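Local coordinates for TRAP-type transporter, periplasmic component (Cupriavidus necator, PDB 4P8B), which binds (S)-2-acetolactate and probably delivers this or a related small carboxylate to a TRAP-type membrane transporter as its periplasmic receptor, at residues 147-152 and 243-248; 153-158 and 213-218; 173-178 and 190-195. All blocks are in the same frame, centred on the assembly; numbering follows the deposited sequence.

How the contacts relate
The three contacts follow one another through the fold of a solute-binding protein, each sending at least one side chain to the ligand. Contact 1 joins two long strands of the five-stranded sheet, and the first of them runs on into contact 2, whose centre lies about 19 Å away; at the junction Asn152 O packs 3.3 Å from Pro217 CB. Contact 3 sits about 13 Å from contact 2, measured between centres, and a probable hydrogen bond of 2.9 Å between Arg176 N and Gly213 O joins them. Contacts 1 and 3 do not touch. Along the chain, 3 is nested within 2 and 2 within 1. Arg155, Asn216 and Arg176 bond acetolactate, Asn152 only weakly.

Contact 1. Residues 147-152 and 243-248; sequences LAWGEN and PLIFVV
Phe246 and Gly150 meet like a bump and its hollow in this antiparallel strand pair. With CG placed beside the backbone N and anti to the carbonyl carbon (chi1 -68°), the phenyl ring leans back along its own strand and sets its edge over the glycine, where no side chain stands; CE1 comes to 3.8 Å from Gly150 N, which lies in the plane of the ring. Ala148, a small neighbour on the same face, lets the root of the phenylalanine settle beside its methyl group. Leu244, one pair farther on, leans the same way, its CD1 lying 3.5 Å from Glu151 O while CD2 approaches the CB of Asn152. Helix 258-279 packs against these residues, and Trp52 meets the phenyl ring edge-to-face.

The opposite face is filled differently. The Trp149 indole runs alongside Ile245, both side chains pointing the same way, with CZ3 3.7 Å from Ile245 CG1. The proline ring of Pro243 fits against the same part of the indole, its CB 3.8 Å from Trp149 CE3, and Phe136 stacks on the tryptophan from outside the pair.

Backbone bonds hold the two surfaces in register. Gly150 N donates to Leu244 O over 2.8 Å, and the return bond from Leu244 N to Gly150 O measures 3.0 Å. At the far end of the pair, Leu147 CD1 touches Val248 CG2 at 3.7 Å.

Polar side chains gather at the ligand end: Glu151 forms a salt bridge with Arg280, and Asn152 bonds to Asp242 and, weakly, to acetolactate. The chemistry is thus divided, with an apolar, backbone-bonded middle, in which the buried Ala148 N has no partner in the model, and Asn152 carrying polarity to the ligand.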
ATOM      1  N   LEU A 147     -12.969   3.950   7.665  1.00 13.49           N
ATOM      2  CA  LEU A 147     -12.917   4.917   8.752  1.00 13.12           C
ATOM      3  C   LEU A 147     -11.779   5.933   8.658  1.00 12.78           C
ATOM      4  O   LEU A 147     -11.889   7.027   9.198  1.00 15.36           O
ATOM      5  CB  LEU A 147     -12.795   4.184  10.081  1.00 14.80           C
ATOM      6  CG  LEU A 147     -13.963   3.247  10.419  1.00 16.21           C
ATOM      7  CD1 LEU A 147     -13.691   2.532  11.738  1.00 18.57           C
ATOM      8  CD2 LEU A 147     -15.316   3.969  10.474  1.00 18.63           C
ATOM      9  N   ALA A 148     -10.655   5.546   8.057  1.00 11.87           N
ATOM     10  CA  ALA A 148      -9.503   6.432   7.992  1.00 13.06           C
ATOM     11  C   ALA A 148      -8.501   5.931   6.986  1.00  9.72           C
ATOM     12  O   ALA A 148      -8.544   4.777   6.564  1.00 10.07           O
ATOM     13  CB  ALA A 148      -8.837   6.527   9.348  1.00 12.16           C
ATOM     14  N   TRP A 149      -7.597   6.831   6.615  1.00  9.82           N
ATOM     15  CA  TRP A 149      -6.479   6.538   5.736  1.00  9.07           C
ATOM     16  C   TRP A 149      -5.170   6.472   6.500  1.00  8.52           C
ATOM     17  O   TRP A 149      -4.908   7.270   7.407  1.00  9.81           O
ATOM     18  CB  TRP A 149      -6.326   7.635   4.669  1.00 10.78           C
ATOM     19  CG  TRP A 149      -7.474   7.776   3.713  1.00  8.96           C
ATOM     20  CD1 TRP A 149      -8.566   8.584   3.853  1.00 13.03           C
ATOM     21  CD2 TRP A 149      -7.650   7.073   2.486  1.00  9.73           C
ATOM     22  NE1 TRP A 149      -9.401   8.420   2.786  1.00 11.11           N
ATOM     23  CE2 TRP A 149      -8.868   7.512   1.924  1.00  9.80           C
ATOM     24  CE3 TRP A 149      -6.886   6.121   1.793  1.00  8.70           C
ATOM     25  CZ2 TRP A 149      -9.348   7.018   0.708  1.00 12.16           C
ATOM     26  CZ3 TRP A 149      -7.357   5.655   0.585  1.00  8.96           C
ATOM     27  CH2 TRP A 149      -8.586   6.098   0.058  1.00 11.24           C
ATOM     28  N   GLY A 150      -4.342   5.520   6.085  1.00  8.38           N
ATOM     29  CA  GLY A 150      -2.932   5.458   6.446  1.00  9.26           C
ATOM     30  C   GLY A 150      -2.103   5.426   5.182  1.00  7.26           C
ATOM     31  O   GLY A 150      -2.541   5.822   4.108  1.00  8.05           O
ATOM     32  N   GLU A 151      -0.881   4.925   5.316  1.00  7.90           N
ATOM     33  CA  GLU A 151       0.063   4.912   4.200  1.00  7.39           C
ATOM     34  C   GLU A 151       1.064   3.784   4.280  1.00  7.51           C
ATOM     35  O   GLU A 151       1.648   3.525   5.326  1.00  8.15           O
ATOM     36  CB  GLU A 151       0.814   6.235   4.166  1.00  8.65           C
ATOM     37  CG  GLU A 151       1.742   6.409   2.956  1.00  8.42           C
ATOM     38  CD  GLU A 151       1.971   7.861   2.669  1.00  9.22           C
ATOM     39  OE1 GLU A 151       0.960   8.563   2.538  1.00 10.46           O
ATOM     40  OE2 GLU A 151       3.133   8.316   2.642  1.00 10.74           O
ATOM     41  N   ASN A 152       1.273   3.106   3.152  1.00  7.42           N
ATOM     42  CA  ASN A 152       2.440   2.238   2.987  1.00  6.35           C
ATOM     43  C   ASN A 152       3.526   3.121   2.373  1.00  7.59           C
ATOM     44  O   ASN A 152       4.516   3.415   3.041  1.00  8.29           O
ATOM     45  CB  ASN A 152       2.071   1.024   2.147  1.00  7.03           C
ATOM     46  CG  ASN A 152       2.876  -0.227   2.515  1.00  7.11           C
ATOM     47  OD1 ASN A 152       3.550  -0.287   3.551  1.00  8.13           O
ATOM     48  ND2 ASN A 152       2.779  -1.227   1.675  1.00  7.92           N
ATOM     49  N   PRO A 243      -1.773   3.788  -0.398  1.00  7.23           N
ATOM     50  CA  PRO A 243      -2.287   4.152   0.918  1.00  7.21           C
ATOM     51  C   PRO A 243      -2.823   2.933   1.615  1.00  8.99           C
ATOM     52  O   PRO A 243      -2.979   1.870   1.016  1.00  8.61           O
ATOM     53  CB  PRO A 243      -3.365   5.182   0.595  1.00 10.12           C
ATOM     54  CG  PRO A 243      -3.789   4.906  -0.802  1.00 12.44           C
ATOM     55  CD  PRO A 243      -2.699   4.152  -1.488  1.00  7.82           C
ATOM     56  N   LEU A 244      -3.112   3.109   2.896  1.00  7.58           N
ATOM     57  CA  LEU A 244      -3.799   2.104   3.684  1.00  8.18           C
ATOM     58  C   LEU A 244      -5.170   2.609   4.036  1.00  9.05           C
ATOM     59  O   LEU A 244      -5.382   3.812   4.111  1.00  8.76           O
ATOM     60  CB  LEU A 244      -3.024   1.799   4.972  1.00  8.89           C
ATOM     61  CG  LEU A 244      -1.568   1.391   4.836  1.00  9.04           C
ATOM     62  CD1 LEU A 244      -0.909   1.265   6.202  1.00  9.55           C
ATOM     63  CD2 LEU A 244      -1.425   0.113   4.026  1.00  9.22           C
ATOM     64  N   ILE A 245      -6.096   1.688   4.298  1.00  9.21           N
ATOM     65  CA  ILE A 245      -7.427   2.039   4.771  1.00 10.64           C
ATOM     66  C   ILE A 245      -7.749   1.205   6.003  1.00 10.85           C
ATOM     67  O   ILE A 245      -7.541  -0.015   6.033  1.00 10.86           O
ATOM     68  CB  ILE A 245      -8.509   1.823   3.688  1.00 10.64           C
ATOM     69  CG1 ILE A 245      -8.108   2.550   2.397  1.00 11.13           C
ATOM     70  CG2 ILE A 245      -9.867   2.306   4.182  1.00 13.04           C
ATOM     71  CD1 ILE A 245      -9.081   2.317   1.242  1.00 12.07           C
ATOM     72  N   PHE A 246      -8.260   1.909   7.011  1.00 11.54           N
ATOM     73  CA  PHE A 246      -8.735   1.334   8.265  1.00 12.46           C
ATOM     74  C   PHE A 246     -10.216   0.999   8.063  1.00 13.48           C
ATOM     75  O   PHE A 246     -11.008   1.906   7.752  1.00 13.91           O
ATOM     76  CB  PHE A 246      -8.585   2.364   9.407  1.00 12.88           C
ATOM     77  CG  PHE A 246      -7.164   2.686   9.798  1.00 12.19           C
ATOM     78  CD1 PHE A 246      -6.335   3.383   8.953  1.00 11.94           C
ATOM     79  CD2 PHE A 246      -6.676   2.311  11.049  1.00 12.75           C
ATOM     80  CE1 PHE A 246      -5.058   3.676   9.322  1.00 12.45           C
ATOM     81  CE2 PHE A 246      -5.391   2.605  11.416  1.00 13.18           C
ATOM     82  CZ  PHE A 246      -4.585   3.278  10.568  1.00 12.92           C
ATOM     83  N   VAL A 247     -10.617  -0.257   8.250  1.00 14.03           N
ATOM     84  CA  VAL A 247     -11.990  -0.672   7.961  1.00 15.10           C
ATOM     85  C   VAL A 247     -12.522  -1.643   8.991  1.00 16.20           C
ATOM     86  O   VAL A 247     -11.772  -2.315   9.688  1.00 16.03           O
ATOM     87  CB  VAL A 247     -12.110  -1.379   6.585  1.00 14.81           C
ATOM     88  CG1 VAL A 247     -11.637  -0.488   5.461  1.00 18.59           C
ATOM     89  CG2 VAL A 247     -11.345  -2.701   6.585  1.00 15.92           C
ATOM     90  N   VAL A 248     -13.846  -1.702   9.079  1.00 17.47           N
ATOM     91  CA  VAL A 248     -14.540  -2.632   9.965  1.00 18.76           C
ATOM     92  C   VAL A 248     -15.604  -3.330   9.137  1.00 19.63           C
ATOM     93  O   VAL A 248     -16.279  -2.707   8.323  1.00 19.86           O
ATOM     94  CB  VAL A 248     -15.200  -1.886  11.142  1.00 19.87           C
ATOM     95  CG1 VAL A 248     -15.935  -2.869  12.070  1.00 21.37           C
ATOM     96  CG2 VAL A 248     -14.185  -1.119  11.922  1.00 19.20           C
TER

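Contact 2. Residues 153-158 and 213-218; sequences GFREVS and GQENPQ. With X2X ((2S)-2-hydroxy-2-methyl-3-oxobutanoic acid), chain D.
The carboxylate oxygen OAE of acetolactate is gripped from both segments of this contact: Arg155 NH2 donates to it over 3.0 Å, Asn216 ND2 does so also over 3.0 Å in a more bent bond, and Arg176 supplies a third donor. Arg155 lies next to strand 156-159 and Asn216 in strand 213-216, which pair antiparallel in this periplasmic binding protein of the TRAP family; Gly213 joins the second of them to strand 174-177 as well. The ligand hydroxyl OAF is held by the same pair in a donor-acceptor relay. It receives a bond of 3.0 Å from Arg155 NH1 and gives one of 2.7 Å to Asn216 OD1, so the two side chains read acid and alcohol together.

A second shell fixes these groups. Glu215 takes Arg155 side-on, NE to OE1 at 2.8 Å and NH2 to OE2 at 3.0 Å, although the carboxylate is turned 43° from the guanidinium plane. A bend in the arginine chain at chi3 (68°) turns its head so that one edge meets glutamate while NH1 and NH2 reach the ligand; Asn216 CA lies over one face. Tyr239 also binds Glu215 OE1, and Asp242 forms a salt bridge with Arg155 NH1. The two acidic neighbours probably balance part of the arginine's charge and orient it.

Asn216 is steadied in turn by Gln214, whose OE1 accepts its ND2 at 2.9 Å. Deeper in the pair, backbone bonds link Glu156 with Asn216 and Ser158 with Gln214. A water bridges Glu156 O, Asn216 O and Gln214 NE2. That same NE2 donates at 2.9 Å to Ser158 OG, which also bonds Gln231 OE1, and the hydroxyl oxygen lies only 1° out of the Gln214 amide plane.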
ATOM      1  N   GLY A 153       3.316   3.591   1.151  1.00  7.04           N
ATOM      2  CA  GLY A 153       4.134   4.643   0.587  1.00  7.80           C
ATOM      3  C   GLY A 153       4.476   4.443  -0.854  1.00  6.35           C
ATOM      4  O   GLY A 153       3.964   3.570  -1.525  1.00  6.64           O
ATOM      5  N   PHE A 154       5.346   5.311  -1.351  1.00  7.07           N
ATOM      6  CA  PHE A 154       5.843   5.218  -2.730  1.00  6.55           C
ATOM      7  C   PHE A 154       6.696   3.977  -2.900  1.00  6.03           C
ATOM      8  O   PHE A 154       7.632   3.726  -2.105  1.00  7.79           O
ATOM      9  CB  PHE A 154       6.610   6.483  -3.146  1.00  7.65           C
ATOM     10  CG  PHE A 154       5.700   7.606  -3.536  1.00  7.15           C
ATOM     11  CD1 PHE A 154       5.139   7.638  -4.791  1.00  8.49           C
ATOM     12  CD2 PHE A 154       5.381   8.596  -2.635  1.00 10.25           C
ATOM     13  CE1 PHE A 154       4.265   8.668  -5.158  1.00  8.96           C
ATOM     14  CE2 PHE A 154       4.505   9.615  -2.988  1.00 12.67           C
ATOM     15  CZ  PHE A 154       3.957   9.644  -4.252  1.00 11.81           C
ATOM     16  N   ARG A 155       6.373   3.187  -3.911  1.00  6.16           N
ATOM     17  CA  ARG A 155       6.926   1.844  -4.042  1.00  6.19           C
ATOM     18  C   ARG A 155       8.131   1.866  -4.981  1.00  6.80           C
ATOM     19  O   ARG A 155       7.991   1.993  -6.186  1.00  7.64           O
ATOM     20  CB  ARG A 155       5.842   0.872  -4.515  1.00  6.51           C
ATOM     21  CG  ARG A 155       4.649   0.819  -3.568  1.00  5.86           C
ATOM     22  CD  ARG A 155       3.561  -0.134  -4.021  1.00  6.66           C
ATOM     23  NE  ARG A 155       3.949  -1.549  -3.962  1.00  6.30           N
ATOM     24  CZ  ARG A 155       3.851  -2.335  -2.905  1.00  7.31           C
ATOM     25  NH1 ARG A 155       3.433  -1.856  -1.752  1.00  7.06           N
ATOM     26  NH2 ARG A 155       4.205  -3.604  -2.989  1.00  6.86           N
ATOM     27  N   GLU A 156       9.324   1.779  -4.391  1.00  5.79           N
ATOM     28  CA  GLU A 156      10.580   1.911  -5.123  1.00  6.70           C
ATOM     29  C   GLU A 156      11.062   0.531  -5.561  1.00  6.15           C
ATOM     30  O   GLU A 156      10.979  -0.436  -4.790  1.00  6.65           O
ATOM     31  CB  GLU A 156      11.616   2.639  -4.262  1.00  7.22           C
ATOM     32  CG  GLU A 156      11.093   3.894  -3.547  1.00  8.60           C
ATOM     33  CD  GLU A 156      10.523   4.960  -4.468  1.00  8.05           C
ATOM     34  OE1 GLU A 156      10.458   4.775  -5.691  1.00  8.61           O
ATOM     35  OE2 GLU A 156      10.109   6.021  -3.929  1.00 10.23           O
ATOM     36  N   VAL A 157      11.541   0.429  -6.784  1.00  7.61           N
ATOM     37  CA  VAL A 157      11.972  -0.849  -7.349  1.00  8.51           C
ATOM     38  C   VAL A 157      13.407  -1.201  -6.958  1.00  7.05           C
ATOM     39  O   VAL A 157      14.315  -0.365  -7.038  1.00  7.94           O
ATOM     40  CB  VAL A 157      11.753  -0.868  -8.893  1.00  7.48           C
ATOM     41  CG1 VAL A 157      12.585   0.220  -9.617  1.00  9.10           C
ATOM     42  CG2 VAL A 157      12.064  -2.233  -9.478  1.00  8.93           C
ATOM     43  N   SER A 158      13.596  -2.424  -6.481  1.00  6.90           N
ATOM     44  CA  SER A 158      14.911  -2.924  -6.121  1.00  7.40           C
ATOM     45  C   SER A 158      15.198  -4.195  -6.882  1.00  7.99           C
ATOM     46  O   SER A 158      14.302  -4.892  -7.334  1.00  9.28           O
ATOM     47  CB  SER A 158      15.022  -3.198  -4.627  1.00  7.91           C
ATOM     48  OG  SER A 158      14.245  -4.328  -4.219  1.00  8.63           O
ATOM     49  N   GLY A 213      14.121  -9.191  -7.942  1.00 10.72           N
ATOM     50  CA  GLY A 213      13.778  -7.944  -7.285  1.00  9.94           C
ATOM     51  C   GLY A 213      12.319  -7.836  -6.930  1.00  8.49           C
ATOM     52  O   GLY A 213      11.578  -8.827  -7.037  1.00 10.03           O
ATOM     53  N   GLN A 214      11.925  -6.639  -6.499  1.00  8.12           N
ATOM     54  CA  GLN A 214      10.619  -6.379  -5.927  1.00  6.84           C
ATOM     55  C   GLN A 214      10.395  -4.863  -5.924  1.00  6.42           C
ATOM     56  O   GLN A 214      11.232  -4.110  -6.439  1.00  6.80           O
ATOM     57  CB  GLN A 214      10.530  -6.975  -4.497  1.00  8.58           C
ATOM     58  CG  GLN A 214      11.487  -6.371  -3.488  1.00  8.38           C
ATOM     59  CD  GLN A 214      10.958  -5.135  -2.803  1.00  7.72           C
ATOM     60  OE1 GLN A 214       9.872  -5.177  -2.219  1.00  8.73           O
ATOM     61  NE2 GLN A 214      11.710  -4.047  -2.810  1.00  8.40           N
ATOM     62  N   GLU A 215       9.285  -4.412  -5.343  1.00  6.99           N
ATOM     63  CA  GLU A 215       8.982  -2.999  -5.279  1.00  6.73           C
ATOM     64  C   GLU A 215       8.152  -2.739  -4.038  1.00  6.79           C
ATOM     65  O   GLU A 215       7.213  -3.477  -3.751  1.00  7.72           O
ATOM     66  CB  GLU A 215       8.251  -2.546  -6.567  1.00  6.99           C
ATOM     67  CG  GLU A 215       7.137  -3.478  -7.063  1.00  6.94           C
ATOM     68  CD  GLU A 215       5.814  -3.306  -6.323  1.00  7.14           C
ATOM     69  OE1 GLU A 215       5.276  -2.177  -6.322  1.00  7.34           O
ATOM     70  OE2 GLU A 215       5.295  -4.302  -5.746  1.00  7.43           O
ATOM     71  N   ASN A 216       8.527  -1.746  -3.253  1.00  6.40           N
ATOM     72  CA  ASN A 216       7.860  -1.530  -1.955  1.00  6.74           C
ATOM     73  C   ASN A 216       8.298  -0.198  -1.369  1.00  6.45           C
ATOM     74  O   ASN A 216       9.320   0.376  -1.789  1.00  6.71           O
ATOM     75  CB  ASN A 216       8.218  -2.644  -0.952  1.00  7.24           C
ATOM     76  CG  ASN A 216       7.074  -3.610  -0.687  1.00  7.89           C
ATOM     77  OD1 ASN A 216       6.008  -3.205  -0.248  1.00  8.11           O
ATOM     78  ND2 ASN A 216       7.303  -4.893  -0.913  1.00  8.19           N
ATOM     79  N   PRO A 217       7.534   0.335  -0.412  1.00  6.47           N
ATOM     80  CA  PRO A 217       7.959   1.580   0.219  1.00  6.82           C
ATOM     81  C   PRO A 217       9.279   1.442   0.964  1.00  7.24           C
ATOM     82  O   PRO A 217       9.669   0.348   1.420  1.00  7.73           O
ATOM     83  CB  PRO A 217       6.788   1.899   1.170  1.00  8.14           C
ATOM     84  CG  PRO A 217       5.653   1.135   0.631  1.00  7.70           C
ATOM     85  CD  PRO A 217       6.251  -0.139   0.124  1.00  7.36           C
ATOM     86  N   GLN A 218       9.957   2.567   1.157  1.00  8.10           N
ATOM     87  CA  GLN A 218      11.209   2.564   1.865  1.00  8.65           C
ATOM     88  C   GLN A 218      11.081   1.960   3.253  1.00  9.08           C
ATOM     89  O   GLN A 218      11.951   1.240   3.697  1.00  9.34           O
ATOM     90  CB  GLN A 218      11.775   3.979   1.968  1.00  8.85           C
ATOM     91  CG  GLN A 218      13.197   4.037   2.527  1.00 10.02           C
ATOM     92  CD  GLN A 218      13.251   4.013   4.026  1.00 10.51           C
ATOM     93  OE1 GLN A 218      12.262   4.297   4.697  1.00 11.98           O
ATOM     94  NE2 GLN A 218      14.412   3.648   4.581  1.00 11.67           N
TER
HETATM   95  OAD X2X D 403       2.986  -7.380  -0.405  1.00  8.35           O
HETATM   96  CAH X2X D 403       3.539  -6.237  -0.305  1.00  8.33           C
HETATM   97  OAE X2X D 403       4.502  -5.902  -1.055  1.00  8.55           O
HETATM   98  CAI X2X D 403       3.046  -5.251   0.703  1.00  8.12           C
HETATM   99  CAB X2X D 403       3.393  -5.768   2.082  1.00  8.73           C
HETATM  100  OAF X2X D 403       3.512  -3.962   0.419  1.00  8.19           O
HETATM  101  CAG X2X D 403       1.564  -5.206   0.513  1.00  8.21           C
HETATM  102  OAC X2X D 403       0.823  -5.848   1.258  1.00  8.25           O
HETATM  103  CAA X2X D 403       0.979  -4.408  -0.602  1.00  8.58           C
HETATM  104  O   HOH W   1       8.901   4.965  -0.094  1.00  8.06           O
HETATM  105  O   HOH W   2      11.744  -1.067  -2.119  1.00  8.05           O

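Contact 3. Residues 173-178 and 190-195; sequences MKLRVV and LGANPT. With X2X ((2S)-2-hydroxy-2-methyl-3-oxobutanoic acid), chain D.
Arg176 begins beside Thr195 and ends at the ligand, and its course explains why this strand pair matters. At the root, Arg176 CA makes a CA-H...O contact of 3.3 Å with Thr195 O. CB follows at 4.1 Å from the same carbonyl oxygen and CG is equally near, for CG stands anti to the backbone N (chi1 177°). The chain then bends at chi2 (-91°) and runs out extended through CD and NE. At the tip the guanidinium meets the acetolactate carboxylate with two nearly straight bonds: NH1 reaches OAE at 2.8 Å and NH2 reaches OAD at 2.8 Å. Val178 N lies over one face of the group, and NH2 also bonds to Met197 O.

The backbone beneath is a beta-alpha-beta crossover, in which helix 181-189 carries the chain from strand 174-177 to the parallel strand 193-196. Gly191 ends that helix in a Schellman motif. Bonds then alternate across the strands: Asn193 N to Met173 O at 2.8 Å, a weak one from Leu175 N to Asn193 O at 3.4 Å, Thr195 N to Leu175 O at 3.0 Å, and Val177 N to Thr195 O at 2.8 Å.

Two parallel donors matched to two carboxylate oxygens probably favour a carboxylate ligand, consistent with the arginine-carboxylate pairing familiar from TRAP binding proteins.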
HETATM    1  N   MSE A 173      14.004  -8.907 -16.425  1.00 16.52           N
HETATM    2  CA  MSE A 173      14.162  -8.989 -14.979  1.00 14.45           C
HETATM    3  C   MSE A 173      12.962  -9.673 -14.327  1.00 15.79           C
HETATM    4  O   MSE A 173      11.809  -9.347 -14.630  1.00 15.57           O
HETATM    5  CB  MSE A 173      14.354  -7.587 -14.420  1.00 17.06           C
HETATM    6  CG  MSE A 173      14.872  -7.481 -13.021  1.00 22.46           C
HETATM    7 SE   MSE A 173      15.435  -5.649 -12.679  0.85 21.47          SE
HETATM    8  CE  MSE A 173      17.208  -5.672 -13.409  1.00 25.77           C
ATOM      9  N   LYS A 174      13.238 -10.609 -13.421  1.00 14.40           N
ATOM     10  CA  LYS A 174      12.197 -11.352 -12.726  1.00 14.74           C
ATOM     11  C   LYS A 174      11.828 -10.596 -11.466  1.00 14.32           C
ATOM     12  O   LYS A 174      12.488 -10.683 -10.441  1.00 19.33           O
ATOM     13  CB  LYS A 174      12.684 -12.755 -12.376  1.00 15.97           C
ATOM     14  CG  LYS A 174      13.034 -13.595 -13.583  1.00 22.96           C
ATOM     15  CD  LYS A 174      13.516 -14.994 -13.150  1.00 21.12           C
ATOM     16  CE  LYS A 174      13.930 -15.852 -14.334  1.00 30.06           C
ATOM     17  NZ  LYS A 174      15.080 -15.281 -15.088  1.00 41.55           N
ATOM     18  N   LEU A 175      10.783  -9.800 -11.556  1.00 12.10           N
ATOM     19  CA  LEU A 175      10.413  -8.929 -10.456  1.00 11.36           C
ATOM     20  C   LEU A 175       9.152  -9.443  -9.796  1.00 13.86           C
ATOM     21  O   LEU A 175       8.172  -9.730 -10.462  1.00 14.17           O
ATOM     22  CB  LEU A 175      10.205  -7.503 -10.950  1.00 12.60           C
ATOM     23  CG  LEU A 175      11.511  -6.856 -11.430  1.00 15.02           C
ATOM     24  CD1 LEU A 175      11.207  -5.496 -12.045  1.00 15.97           C
ATOM     25  CD2 LEU A 175      12.519  -6.738 -10.289  1.00 16.09           C
ATOM     26  N   ARG A 176       9.196  -9.611  -8.485  1.00 10.21           N
ATOM     27  CA  ARG A 176       7.979  -9.942  -7.763  1.00  9.43           C
ATOM     28  C   ARG A 176       7.061  -8.737  -7.678  1.00  9.28           C
ATOM     29  O   ARG A 176       7.504  -7.635  -7.376  1.00  8.66           O
ATOM     30  CB  ARG A 176       8.322 -10.447  -6.361  1.00 10.11           C
ATOM     31  CG  ARG A 176       7.112 -10.771  -5.481  1.00 10.27           C
ATOM     32  CD  ARG A 176       6.716  -9.548  -4.691  1.00  8.71           C
ATOM     33  NE  ARG A 176       5.540  -9.797  -3.867  1.00  9.16           N
ATOM     34  CZ  ARG A 176       5.058  -8.918  -2.997  1.00  9.08           C
ATOM     35  NH1 ARG A 176       5.635  -7.746  -2.820  1.00  8.99           N
ATOM     36  NH2 ARG A 176       3.982  -9.240  -2.284  1.00  9.77           N
ATOM     37  N   VAL A 177       5.765  -9.000  -7.886  1.00  9.31           N
ATOM     38  CA  VAL A 177       4.699  -8.038  -7.649  1.00  9.66           C
ATOM     39  C   VAL A 177       3.608  -8.736  -6.832  1.00 10.16           C
ATOM     40  O   VAL A 177       3.608  -9.965  -6.691  1.00 10.38           O
ATOM     41  CB  VAL A 177       4.139  -7.457  -8.979  1.00  9.97           C
ATOM     42  CG1 VAL A 177       5.230  -6.664  -9.728  1.00 11.40           C
ATOM     43  CG2 VAL A 177       3.544  -8.534  -9.850  1.00 11.06           C
ATOM     44  N   VAL A 178       2.662  -7.966  -6.313  1.00 10.17           N
ATOM     45  CA  VAL A 178       1.491  -8.532  -5.666  1.00 11.01           C
ATOM     46  C   VAL A 178       0.583  -9.040  -6.765  1.00 12.77           C
ATOM     47  O   VAL A 178       0.618  -8.513  -7.887  1.00 14.39           O
ATOM     48  CB  VAL A 178       0.762  -7.454  -4.846  1.00 13.63           C
ATOM     49  CG1 VAL A 178      -0.506  -8.010  -4.234  1.00 16.22           C
ATOM     50  CG2 VAL A 178       1.680  -6.899  -3.773  1.00 12.37           C
ATOM     51  N   LEU A 190       7.316  -2.547 -19.459  1.00 14.19           N
ATOM     52  CA  LEU A 190       8.706  -2.169 -19.226  1.00 14.05           C
ATOM     53  C   LEU A 190       9.680  -3.277 -19.635  1.00 14.78           C
ATOM     54  O   LEU A 190      10.883  -3.154 -19.413  1.00 19.05           O
ATOM     55  CB  LEU A 190       8.914  -1.785 -17.758  1.00 14.14           C
ATOM     56  CG  LEU A 190       8.101  -0.568 -17.323  1.00 13.96           C
ATOM     57  CD1 LEU A 190       8.132  -0.363 -15.822  1.00 16.26           C
ATOM     58  CD2 LEU A 190       8.618   0.649 -18.042  1.00 16.34           C
ATOM     59  N   GLY A 191       9.165  -4.359 -20.220  1.00 14.09           N
ATOM     60  CA  GLY A 191      10.011  -5.436 -20.714  1.00 17.03           C
ATOM     61  C   GLY A 191      10.456  -6.449 -19.675  1.00 15.12           C
ATOM     62  O   GLY A 191      11.267  -7.336 -19.972  1.00 16.62           O
ATOM     63  N   ALA A 192       9.925  -6.329 -18.462  1.00 13.82           N
ATOM     64  CA  ALA A 192      10.276  -7.241 -17.390  1.00 16.24           C
ATOM     65  C   ALA A 192       9.450  -8.523 -17.426  1.00 16.02           C
ATOM     66  O   ALA A 192       8.534  -8.675 -18.239  1.00 15.70           O
ATOM     67  CB  ALA A 192      10.148  -6.531 -16.047  1.00 13.13           C
ATOM     68  N   ASN A 193       9.820  -9.456 -16.552  0.50 17.26           N
ATOM     69  CA  ASN A 193       9.109 -10.715 -16.362  0.50 16.70           C
ATOM     70  C   ASN A 193       8.562 -10.766 -14.945  0.50 14.86           C
ATOM     71  O   ASN A 193       9.149 -11.381 -14.052  0.50 16.01           O
ATOM     72  CB  ASN A 193      10.043 -11.901 -16.607  0.50 21.16           C
ATOM     73  CG  ASN A 193      10.411 -12.060 -18.063  0.50 24.91           C
ATOM     74  OD1 ASN A 193       9.547 -12.053 -18.940  0.50 31.98           O
ATOM     75  ND2 ASN A 193      11.702 -12.193 -18.333  0.50 32.34           N
ATOM     76  N   PRO A 194       7.434 -10.100 -14.715  1.00 13.16           N
ATOM     77  CA  PRO A 194       6.890 -10.048 -13.354  1.00 14.72           C
ATOM     78  C   PRO A 194       6.235 -11.358 -12.955  1.00 15.86           C
ATOM     79  O   PRO A 194       5.716 -12.078 -13.795  1.00 17.49           O
ATOM     80  CB  PRO A 194       5.855  -8.925 -13.439  1.00 14.48           C
ATOM     81  CG  PRO A 194       5.419  -8.975 -14.859  1.00 14.68           C
ATOM     82  CD  PRO A 194       6.659  -9.259 -15.640  1.00 15.60           C
ATOM     83  N   THR A 195       6.308 -11.672 -11.671  0.53 16.55           N
ATOM     84  CA  THR A 195       5.597 -12.804 -11.115  0.53 17.65           C
ATOM     85  C   THR A 195       4.874 -12.332  -9.871  0.53 18.02           C
ATOM     86  O   THR A 195       5.394 -11.536  -9.082  0.53 13.12           O
ATOM     87  CB  THR A 195       6.531 -13.968 -10.779  0.53 21.64           C
ATOM     88  OG1 THR A 195       7.680 -13.477 -10.080  0.53 21.54           O
ATOM     89  CG2 THR A 195       6.979 -14.670 -12.051  0.53 26.69           C
TER
HETATM   90  OAD X2X D 403       2.986  -7.380  -0.405  1.00  8.35           O
HETATM   91  CAH X2X D 403       3.539  -6.237  -0.305  1.00  8.33           C
HETATM   92  OAE X2X D 403       4.502  -5.902  -1.055  1.00  8.55           O
HETATM   93  CAI X2X D 403       3.046  -5.251   0.703  1.00  8.12           C
HETATM   94  CAB X2X D 403       3.393  -5.768   2.082  1.00  8.73           C
HETATM   95  OAF X2X D 403       3.512  -3.962   0.419  1.00  8.19           O
HETATM   96  CAG X2X D 403       1.564  -5.206   0.513  1.00  8.21           C
HETATM   97  OAC X2X D 403       0.823  -5.848   1.258  1.00  8.25           O
HETATM   98  CAA X2X D 403       0.979  -4.408  -0.602  1.00  8.58           C